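Local coordinates for citrate synthase (Metallosphaera sedula, PDB 6ABX), which probably catalyses the condensation of oxaloacetate with acetyl-CoA and water to give citrate and CoA, a step of the tricarboxylic acid cycle, at residues A[164-175]-A[262-273]; A[209-219]-A[321-329]. One frame throughout, in Å; residues are numbered along the deposited sequence.

Contact 1: A[164-175]-A[262-273]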
loop_
_atom_site.group_PDB
_atom_site.type_symbol
_atom_site.label_atom_id
_atom_site.label_comp_id
_atom_site.label_asym_id
_atom_site.label_seq_id
_atom_site.Cartn_x
_atom_site.Cartn_y
_atom_site.Cartn_z
ATOM N N SER A 164 1.106 31.585 -18.810
ATOM C CA SER A 164 2.472 31.332 -18.278
ATOM C C SER A 164 2.388 30.524 -16.979
ATOM O O SER A 164 3.157 29.606 -16.797
ATOM C CB SER A 164 3.297 32.586 -18.089
ATOM O OG SER A 164 2.652 33.469 -17.194
ATOM N N ASP A 165 1.464 30.852 -16.070
ATOM C CA ASP A 165 1.290 30.042 -14.848
ATOM C C ASP A 165 0.893 28.615 -15.239
ATOM O O ASP A 165 1.413 27.642 -14.680
ATOM C CB ASP A 165 0.306 30.665 -13.846
ATOM C CG ASP A 165 0.891 31.758 -12.957
ATOM O OD1 ASP A 165 2.102 32.028 -13.076
ATOM O OD2 ASP A 165 0.142 32.269 -12.090
ATOM N N THR A 166 -0.060 28.482 -16.152
ATOM C CA THR A 166 -0.495 27.167 -16.574
ATOM C C THR A 166 0.691 26.349 -17.086
ATOM O O THR A 166 0.804 25.160 -16.747
ATOM C CB THR A 166 -1.565 27.241 -17.657
ATOM O OG1 THR A 166 -2.622 27.956 -17.004
ATOM C CG2 THR A 166 -1.989 25.882 -18.157
ATOM N N ARG A 167 1.505 26.945 -17.964
ATOM C CA ARG A 167 2.603 26.242 -18.548
ATOM C C ARG A 167 3.586 25.743 -17.487
ATOM O O ARG A 167 4.080 24.602 -17.555
ATOM C CB ARG A 167 3.364 27.165 -19.503
ATOM C CG ARG A 167 4.498 26.473 -20.225
ATOM C CD ARG A 167 3.920 25.575 -21.282
ATOM N NE ARG A 167 4.949 24.971 -22.108
ATOM C CZ ARG A 167 5.458 25.527 -23.208
ATOM N NH1 ARG A 167 5.161 26.780 -23.537
ATOM N NH2 ARG A 167 6.241 24.802 -23.993
ATOM N N VAL A 168 3.902 26.591 -16.507
ATOM C CA VAL A 168 4.834 26.211 -15.420
ATOM C C VAL A 168 4.271 25.033 -14.624
ATOM O O VAL A 168 4.993 24.070 -14.361
ATOM C CB VAL A 168 5.208 27.403 -14.510
ATOM C CG1 VAL A 168 6.140 26.920 -13.420
ATOM C CG2 VAL A 168 5.871 28.520 -15.325
ATOM N N LEU A 169 2.979 25.061 -14.314
ATOM C CA LEU A 169 2.372 23.926 -13.580
ATOM C C LEU A 169 2.437 22.659 -14.444
ATOM O O LEU A 169 2.782 21.542 -13.957
ATOM C CB LEU A 169 0.921 24.192 -13.191
ATOM C CG LEU A 169 0.269 23.018 -12.472
ATOM C CD1 LEU A 169 1.034 22.605 -11.250
ATOM C CD2 LEU A 169 -1.169 23.350 -12.091
ATOM N N ASP A 170 2.122 22.796 -15.746
ATOM C CA ASP A 170 2.089 21.683 -16.650
ATOM C C ASP A 170 3.470 20.988 -16.694
ATOM O O ASP A 170 3.605 19.780 -16.570
ATOM C CB ASP A 170 1.662 22.189 -18.018
ATOM C CG ASP A 170 1.032 21.103 -18.830
ATOM O OD1 ASP A 170 -0.089 20.621 -18.422
ATOM O OD2 ASP A 170 1.686 20.729 -19.785
ATOM N N VAL A 171 4.528 21.754 -16.885
ATOM C CA VAL A 171 5.867 21.198 -16.872
ATOM C C VAL A 171 6.213 20.582 -15.508
ATOM O O VAL A 171 6.730 19.414 -15.467
ATOM C CB VAL A 171 6.903 22.256 -17.272
ATOM C CG1 VAL A 171 8.339 21.749 -17.075
ATOM C CG2 VAL A 171 6.692 22.715 -18.698
ATOM N N SER A 172 5.947 21.296 -14.393
ATOM C CA SER A 172 6.229 20.758 -13.119
ATOM C C SER A 172 5.540 19.406 -12.857
ATOM O O SER A 172 6.194 18.487 -12.317
ATOM C CB SER A 172 5.892 21.758 -12.034
ATOM O OG SER A 172 6.465 22.999 -12.353
ATOM N N LEU A 173 4.280 19.222 -13.303
ATOM C CA LEU A 173 3.613 17.935 -13.184
ATOM C C LEU A 173 4.244 16.892 -14.120
ATOM O O LEU A 173 4.513 15.753 -13.658
ATOM C CB LEU A 173 2.117 18.092 -13.481
ATOM C CG LEU A 173 1.339 18.949 -12.484
ATOM C CD1 LEU A 173 -0.060 19.223 -12.999
ATOM C CD2 LEU A 173 1.315 18.277 -11.117
ATOM N N MET A 174 4.597 17.248 -15.382
ATOM C CA MET A 174 5.180 16.227 -16.301
ATOM C C MET A 174 6.473 15.670 -15.681
ATOM O O MET A 174 6.785 14.462 -15.737
ATOM C CB MET A 174 5.520 16.809 -17.709
ATOM C CG MET A 174 4.309 17.108 -18.544
ATOM S SD MET A 174 4.698 17.706 -20.258
ATOM C CE MET A 174 5.100 19.395 -19.910
ATOM N N LEU A 175 7.244 16.533 -15.011
ATOM C CA LEU A 175 8.511 16.186 -14.410
ATOM C C LEU A 175 8.382 15.158 -13.281
ATOM O O LEU A 175 9.401 14.522 -12.994
ATOM C CB LEU A 175 9.220 17.413 -13.847
ATOM C CG LEU A 175 9.711 18.414 -14.892
ATOM C CD1 LEU A 175 10.359 19.631 -14.245
ATOM C CD2 LEU A 175 10.685 17.769 -15.832
ATOM N N ARG A 262 15.447 17.126 -13.694
ATOM C CA ARG A 262 14.148 17.713 -13.340
ATOM C C ARG A 262 14.381 19.031 -12.601
ATOM O O ARG A 262 13.633 20.013 -12.787
ATOM C CB ARG A 262 13.331 16.730 -12.509
ATOM C CG ARG A 262 13.040 15.396 -13.189
ATOM C CD ARG A 262 12.470 14.363 -12.252
ATOM N NE ARG A 262 13.460 13.975 -11.252
ATOM C CZ ARG A 262 13.216 13.151 -10.244
ATOM N NH1 ARG A 262 14.128 13.004 -9.288
ATOM N NH2 ARG A 262 12.035 12.562 -10.139
ATOM N N ALA A 263 15.441 19.107 -11.784
ATOM C CA ALA A 263 15.795 20.358 -11.108
ATOM C C ALA A 263 16.243 21.439 -12.102
ATOM O O ALA A 263 15.926 22.620 -11.949
ATOM C CB ALA A 263 16.890 20.135 -10.061
ATOM N N LYS A 264 17.048 21.039 -13.079
ATOM C CA LYS A 264 17.529 21.968 -14.110
ATOM C C LYS A 264 16.336 22.574 -14.839
ATOM O O LYS A 264 16.284 23.786 -15.115
ATOM C CB LYS A 264 18.411 21.206 -15.077
ATOM C CG LYS A 264 19.034 22.040 -16.180
ATOM C CD LYS A 264 20.269 21.337 -16.755
ATOM C CE LYS A 264 21.544 21.705 -16.011
ATOM N NZ LYS A 264 22.643 22.049 -16.948
ATOM N N ILE A 265 15.361 21.720 -15.168
ATOM C CA ILE A 265 14.225 22.179 -15.951
ATOM C C ILE A 265 13.360 23.107 -15.102
ATOM O O ILE A 265 12.938 24.191 -15.541
ATOM C CB ILE A 265 13.420 20.998 -16.530
ATOM C CG1 ILE A 265 14.264 20.211 -17.534
ATOM C CG2 ILE A 265 12.130 21.481 -17.113
ATOM C CD1 ILE A 265 13.701 18.881 -17.897
ATOM N N LEU A 266 13.080 22.719 -13.847
ATOM C CA LEU A 266 12.278 23.572 -12.994
ATOM C C LEU A 266 12.931 24.937 -12.801
ATOM O O LEU A 266 12.259 25.953 -12.758
ATOM C CB LEU A 266 12.079 22.959 -11.600
ATOM C CG LEU A 266 11.129 21.783 -11.490
ATOM C CD1 LEU A 266 11.301 21.094 -10.161
ATOM C CD2 LEU A 266 9.687 22.205 -11.681
ATOM N N LYS A 267 14.254 24.966 -12.628
ATOM C CA LYS A 267 14.942 26.228 -12.437
ATOM C C LYS A 267 14.747 27.169 -13.657
ATOM O O LYS A 267 14.571 28.385 -13.511
ATOM C CB LYS A 267 16.428 25.965 -12.202
ATOM C CG LYS A 267 17.204 27.225 -11.812
ATOM C CD LYS A 267 18.655 27.019 -11.614
ATOM C CE LYS A 267 19.327 28.356 -11.352
ATOM N NZ LYS A 267 20.735 28.153 -10.988
ATOM N N GLU A 268 14.777 26.591 -14.849
ATOM C CA GLU A 268 14.580 27.364 -16.084
ATOM C C GLU A 268 13.148 27.887 -16.155
ATOM O O GLU A 268 12.918 29.042 -16.537
ATOM C CB GLU A 268 14.781 26.467 -17.306
ATOM C CG GLU A 268 16.214 26.060 -17.518
ATOM C CD GLU A 268 16.440 24.964 -18.554
ATOM O OE1 GLU A 268 17.596 24.765 -18.913
ATOM O OE2 GLU A 268 15.488 24.285 -18.935
ATOM N N TYR A 269 12.177 26.988 -15.894
ATOM C CA TYR A 269 10.756 27.363 -16.067
ATOM C C TYR A 269 10.319 28.331 -14.958
ATOM O O TYR A 269 9.475 29.161 -15.193
ATOM C CB TYR A 269 9.860 26.135 -16.152
ATOM C CG TYR A 269 9.609 25.710 -17.576
ATOM C CD1 TYR A 269 8.725 26.410 -18.355
ATOM C CD2 TYR A 269 10.311 24.677 -18.162
ATOM C CE1 TYR A 269 8.463 26.034 -19.664
ATOM C CE2 TYR A 269 10.069 24.283 -19.471
ATOM C CZ TYR A 269 9.113 24.948 -20.217
ATOM O OH TYR A 269 8.845 24.636 -21.513
ATOM N N ALA A 270 10.952 28.250 -13.795
ATOM C CA ALA A 270 10.683 29.189 -12.712
ATOM C C ALA A 270 10.909 30.625 -13.201
ATOM O O ALA A 270 10.263 31.528 -12.737
ATOM C CB ALA A 270 11.512 28.896 -11.484
ATOM N N ASN A 271 11.853 30.852 -14.108
ATOM C CA ASN A 271 12.079 32.230 -14.610
ATOM C C ASN A 271 10.817 32.845 -15.216
ATOM O O ASN A 271 10.608 34.047 -15.044
ATOM C CB ASN A 271 13.215 32.281 -15.613
ATOM C CG ASN A 271 14.532 32.210 -14.886
ATOM O OD1 ASN A 271 14.882 33.156 -14.187
ATOM N ND2 ASN A 271 15.264 31.127 -15.048
ATOM N N GLN A 272 9.978 32.020 -15.861
ATOM C CA GLN A 272 8.768 32.456 -16.555
ATOM C C GLN A 272 7.629 32.797 -15.589
ATOM O O GLN A 272 6.632 33.329 -16.026
ATOM C CB GLN A 272 8.332 31.396 -17.582
ATOM C CG GLN A 272 9.474 31.080 -18.543
ATOM C CD GLN A 272 9.137 30.189 -19.714
ATOM O OE1 GLN A 272 7.987 29.794 -19.917
ATOM N NE2 GLN A 272 10.164 29.873 -20.494
ATOM N N LEU A 273 7.734 32.442 -14.302
ATOM C CA LEU A 273 6.737 32.889 -13.300
ATOM C C LEU A 273 6.845 34.407 -13.135
ATOM O O LEU A 273 7.946 34.934 -13.043
ATOM C CB LEU A 273 6.988 32.229 -11.936
ATOM C CG LEU A 273 6.627 30.758 -11.843
ATOM C CD1 LEU A 273 7.118 30.168 -10.542
ATOM C CD2 LEU A 273 5.131 30.544 -12.005
HETATM O O HOH W 1 3.648 33.217 -14.858
HETATM O O HOH W 2 9.771 12.046 -11.985
#
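Leu175 drives its forked end into the hollow between Ile265 and Leu266, while Tyr269 lays its ring against Val171 one turn further along. These bumps mesh two antiparallel helices of the mainly helical citrate synthase fold, with axes 10.1 Å apart at 176°. Leu175 CD1 settles 3.6 Å from Leu266 CG, the two leucines sliding past each other in opposite directions; its twin CD2 meets Ile265 CD1, and Ile34 of helix 34-40 touches both Leu175 and Ile265. Val171 CG2 sits over the tyrosine face, 3.8 Å from the centroid of the Tyr269 ring and 16° off the normal, a CH-pi contact, and Val171 CG1 lies against both Tyr269 CD2 and Ile265 CG2. Arg167 reaches the same tyrosine by a bend at its second torsion (chi2 74°), which brings one face of its guanidinium beneath Tyr269 OH.

At the other end, Val168 CG2 touches both Tyr269 O and Leu273 CD2. Nearer Leu175, Ser172 turns its hydroxyl back along its own helix, OG donating to Val168 O at 2.7 Å from above the carbonyl plane, and so presents to Leu266 CD2 an oxygen already engaged, 3.4 Å away from that methyl. Water stitches both ends: one molecule links Ser164 OG, Asp165 OD1 and Gln272 O, while Asp165 OD2 is salt-bridged to Arg157. Arg262, which binds oxaloacetate in this protein, is salt-bridged to Asp260 and hydrogen-bonds a bound citrate through NH2; Arg262 NH2 also donates, 3.0 Å, to a second water, which in turn donates to Leu175 O at 2.7 Å.

Contact 2: A[209-219]-A[321-329]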
loop_
_atom_site.group_PDB
_atom_site.type_symbol
_atom_site.label_atom_id
_atom_site.label_comp_id
_atom_site.label_asym_id
_atom_site.label_seq_id
_atom_site.Cartn_x
_atom_site.Cartn_y
_atom_site.Cartn_z
ATOM N N LEU A 209 4.640 6.987 -0.393
ATOM C CA LEU A 209 5.072 8.330 -0.807
ATOM C C LEU A 209 4.960 9.324 0.354
ATOM O O LEU A 209 5.745 10.252 0.388
ATOM C CB LEU A 209 4.239 8.791 -1.996
ATOM C CG LEU A 209 4.723 10.062 -2.679
ATOM C CD1 LEU A 209 6.117 9.888 -3.219
ATOM C CD2 LEU A 209 3.733 10.528 -3.753
ATOM N N LYS A 210 4.067 9.069 1.311
ATOM C CA LYS A 210 3.942 9.959 2.503
ATOM C C LYS A 210 5.256 10.034 3.298
ATOM O O LYS A 210 5.524 11.029 3.989
ATOM C CB LYS A 210 2.811 9.442 3.387
ATOM C CG LYS A 210 2.573 10.297 4.620
ATOM C CD LYS A 210 1.544 9.763 5.563
ATOM C CE LYS A 210 1.625 10.480 6.907
ATOM N NZ LYS A 210 0.606 9.992 7.869
ATOM N N GLY A 211 5.983 8.931 3.372
ATOM C CA GLY A 211 7.079 8.825 4.271
ATOM C C GLY A 211 8.213 9.764 3.903
ATOM O O GLY A 211 8.580 9.866 2.735
ATOM N N PRO A 212 8.828 10.456 4.887
ATOM C CA PRO A 212 9.840 11.469 4.565
ATOM C C PRO A 212 11.116 10.929 3.926
ATOM O O PRO A 212 11.829 11.733 3.342
ATOM C CB PRO A 212 10.132 12.159 5.895
ATOM C CG PRO A 212 9.783 11.101 6.916
ATOM C CD PRO A 212 8.588 10.341 6.330
ATOM N N LEU A 213 11.404 9.624 4.028
ATOM C CA LEU A 213 12.590 9.046 3.454
ATOM C C LEU A 213 12.380 8.603 1.987
ATOM O O LEU A 213 13.337 8.217 1.317
ATOM C CB LEU A 213 13.043 7.876 4.342
ATOM C CG LEU A 213 14.456 7.348 4.100
ATOM C CD1 LEU A 213 15.499 8.453 4.342
ATOM C CD2 LEU A 213 14.736 6.137 4.985
ATOM N N HIS A 214 11.145 8.678 1.474
ATOM C CA HIS A 214 10.881 8.247 0.094
ATOM C C HIS A 214 11.847 8.977 -0.844
ATOM O O HIS A 214 12.411 8.392 -1.784
ATOM C CB HIS A 214 9.430 8.542 -0.297
ATOM C CG HIS A 214 9.115 8.091 -1.670
ATOM N ND1 HIS A 214 9.520 8.803 -2.787
ATOM C CD2 HIS A 214 8.441 7.013 -2.118
ATOM C CE1 HIS A 214 9.122 8.156 -3.873
ATOM N NE2 HIS A 214 8.447 7.065 -3.485
ATOM N N GLY A 215 11.949 10.280 -0.580
ATOM C CA GLY A 215 12.657 11.225 -1.415
ATOM C C GLY A 215 11.731 11.902 -2.401
ATOM O O GLY A 215 10.740 11.279 -2.873
ATOM N N GLY A 216 12.023 13.196 -2.664
ATOM C CA GLY A 216 11.379 13.985 -3.708
ATOM C C GLY A 216 10.095 14.677 -3.266
ATOM O O GLY A 216 9.703 15.689 -3.859
ATOM N N ALA A 217 9.386 14.119 -2.277
ATOM C CA ALA A 217 7.911 14.368 -2.086
ATOM C C ALA A 217 7.690 15.108 -0.773
ATOM O O ALA A 217 6.949 14.659 0.086
ATOM C CB ALA A 217 7.144 13.064 -2.072
ATOM N N ASN A 218 8.442 16.189 -0.599
ATOM C CA ASN A 218 8.445 16.972 0.569
ATOM C C ASN A 218 8.719 18.449 0.172
ATOM O O ASN A 218 9.172 18.716 -0.976
ATOM C CB ASN A 218 9.498 16.413 1.502
ATOM C CG ASN A 218 10.862 16.741 0.961
ATOM O OD1 ASN A 218 11.283 17.888 1.067
ATOM N ND2 ASN A 218 11.493 15.776 0.311
ATOM N N SER A 219 8.470 19.395 1.102
ATOM C CA SER A 219 8.794 20.850 0.937
ATOM C C SER A 219 9.883 21.326 1.938
ATOM O O SER A 219 9.921 22.492 2.332
ATOM C CB SER A 219 7.531 21.731 1.040
ATOM O OG SER A 219 6.741 21.724 -0.160
ATOM N N PRO A 321 2.472 24.671 1.283
ATOM C CA PRO A 321 3.555 23.706 1.320
ATOM C C PRO A 321 3.192 22.283 1.744
ATOM O O PRO A 321 3.708 21.329 1.144
ATOM C CB PRO A 321 4.517 24.317 2.345
ATOM C CG PRO A 321 4.321 25.783 2.152
ATOM C CD PRO A 321 2.831 25.924 1.963
ATOM N N ASP A 322 2.278 22.100 2.692
ATOM C CA ASP A 322 2.147 20.754 3.119
ATOM C C ASP A 322 1.230 19.968 2.156
ATOM O O ASP A 322 1.061 18.777 2.355
ATOM C CB ASP A 322 1.691 20.649 4.557
ATOM C CG ASP A 322 0.251 21.034 4.692
ATOM O OD1 ASP A 322 -0.226 21.714 3.780
ATOM O OD2 ASP A 322 -0.363 20.666 5.729
ATOM N N LEU A 323 0.655 20.625 1.141
ATOM C CA LEU A 323 -0.037 19.865 0.065
ATOM C C LEU A 323 0.963 19.322 -0.950
ATOM O O LEU A 323 0.547 18.519 -1.860
ATOM C CB LEU A 323 -1.065 20.775 -0.600
ATOM C CG LEU A 323 -2.246 21.121 0.291
ATOM C CD1 LEU A 323 -3.298 21.875 -0.486
ATOM C CD2 LEU A 323 -2.865 19.860 0.880
ATOM N N PHE A 324 2.244 19.725 -0.902
ATOM C CA PHE A 324 3.152 19.353 -2.006
ATOM C C PHE A 324 3.220 17.831 -2.225
ATOM O O PHE A 324 3.202 17.395 -3.381
ATOM C CB PHE A 324 4.584 19.887 -1.851
ATOM C CG PHE A 324 5.469 19.334 -2.954
ATOM C CD1 PHE A 324 5.122 19.519 -4.292
ATOM C CD2 PHE A 324 6.528 18.481 -2.680
ATOM C CE1 PHE A 324 5.866 18.941 -5.314
ATOM C CE2 PHE A 324 7.277 17.925 -3.704
ATOM C CZ PHE A 324 6.943 18.142 -5.019
ATOM N N PRO A 325 3.272 16.959 -1.190
ATOM C CA PRO A 325 3.311 15.518 -1.430
ATOM C C PRO A 325 2.072 15.011 -2.186
ATOM O O PRO A 325 2.163 14.062 -3.016
ATOM C CB PRO A 325 3.354 14.869 -0.042
ATOM C CG PRO A 325 3.879 15.993 0.874
ATOM C CD PRO A 325 3.552 17.317 0.229
ATOM N N THR A 326 0.939 15.681 -1.968
ATOM C CA THR A 326 -0.292 15.257 -2.692
ATOM C C THR A 326 -0.131 15.587 -4.181
ATOM O O THR A 326 -0.687 14.840 -5.066
ATOM C CB THR A 326 -1.608 15.758 -2.099
ATOM O OG1 THR A 326 -1.747 17.171 -2.258
ATOM C CG2 THR A 326 -1.772 15.385 -0.637
ATOM N N ILE A 327 0.433 16.762 -4.463
ATOM C CA ILE A 327 0.615 17.206 -5.837
ATOM C C ILE A 327 1.573 16.239 -6.558
ATOM O O ILE A 327 1.344 15.844 -7.748
ATOM C CB ILE A 327 1.086 18.669 -5.855
ATOM C CG1 ILE A 327 0.044 19.578 -5.218
ATOM C CG2 ILE A 327 1.370 19.118 -7.274
ATOM C CD1 ILE A 327 0.606 20.933 -4.889
ATOM N N PHE A 328 2.664 15.873 -5.874
ATOM C CA PHE A 328 3.548 14.811 -6.385
ATOM C C PHE A 328 2.719 13.584 -6.782
ATOM O O PHE A 328 2.837 13.071 -7.903
ATOM C CB PHE A 328 4.615 14.554 -5.332
ATOM C CG PHE A 328 5.793 13.702 -5.711
ATOM C CD1 PHE A 328 5.630 12.455 -6.290
ATOM C CD2 PHE A 328 7.082 14.147 -5.456
ATOM C CE1 PHE A 328 6.734 11.674 -6.620
ATOM C CE2 PHE A 328 8.181 13.347 -5.772
ATOM C CZ PHE A 328 7.998 12.112 -6.351
ATOM N N ALA A 329 1.898 13.079 -5.866
ATOM C CA ALA A 329 1.059 11.891 -6.130
ATOM C C ALA A 329 0.171 12.115 -7.345
ATOM O O ALA A 329 -0.032 11.186 -8.125
ATOM C CB ALA A 329 0.219 11.549 -4.920
#
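The Phe328 ring takes two aliphatic groups on one and the same face: Leu209 CD1, 4.2 Å from its centroid, lies toward one side of the rim and Ala217 CB toward the other. With CG anti to the backbone N (chi1 -169°), the ring swings from its helix toward the loop 209-219. Leu209 CD1 also sits over the centre of the His214 imidazole, so one methyl serves two ring faces, while its CD2 packs 3.8 Å from Ala329 CB.

Gly216 O lies in plane at the edges of two phenylalanines, 3.3 Å from Phe324 CE2 and 3.4 Å from Phe328 CE2, and Asn218 O comes within 3.2 Å of Phe324 CD2. Ala217 O abuts Pro325 CG at 3.4 Å. The loop here reads Leu-His-Gly-Gly-Ala-Asn, a sequence characteristic of the citrate synthase family; at Gly216 a positive phi of 87° favours glycine, and a beta carbon would sit tight against the Phe328 ring. His214 ND1 draws this turn together through a nearly straight bond (172°) to Gly215 O. Asn218 ND2 is hydrogen-bonded to OD2 of Asp307, a predicted active-site residue, and Asn218 OD1 accepts from Glu220 N. Replacing Phe328 by alanine is likely to leave Leu209 and Ala217 without their shared ring face and open a gap beside Gly216, with the loss of the edge-to-face partner of His176.

Toward solvent the fit slackens. Ser219 and Pro321, both partly exposed, are joined by a weak hydrogen bond from Ser219 OG to Pro321 O, 3.3 Å long. Gly215, at the exposed bend, lies beside bound glycerol and citrate.

Overall arrangement
The pair illustrates how burial need not follow distance from the middle of a protein. Contact 1 lies about 15 Å from the centre of the chain yet is the more buried, joining two regular helices through aliphatic side chains and one tyrosine ring, with water at both ends; contact 2, about 6 Å from the centre, sets an irregular loop against a helix start, and there backbone carbonyls join methyl groups around two phenylalanine rings. Part of the loop also faces the second subunit. Helix 310-316 packs against both contacts, whose centres are 18 Å apart, and they touch directly where Leu173 CD2 lies 3.9 Å from Ile327 CG2. Each also borders bound citrate, through Arg262 and Gly215 respectively.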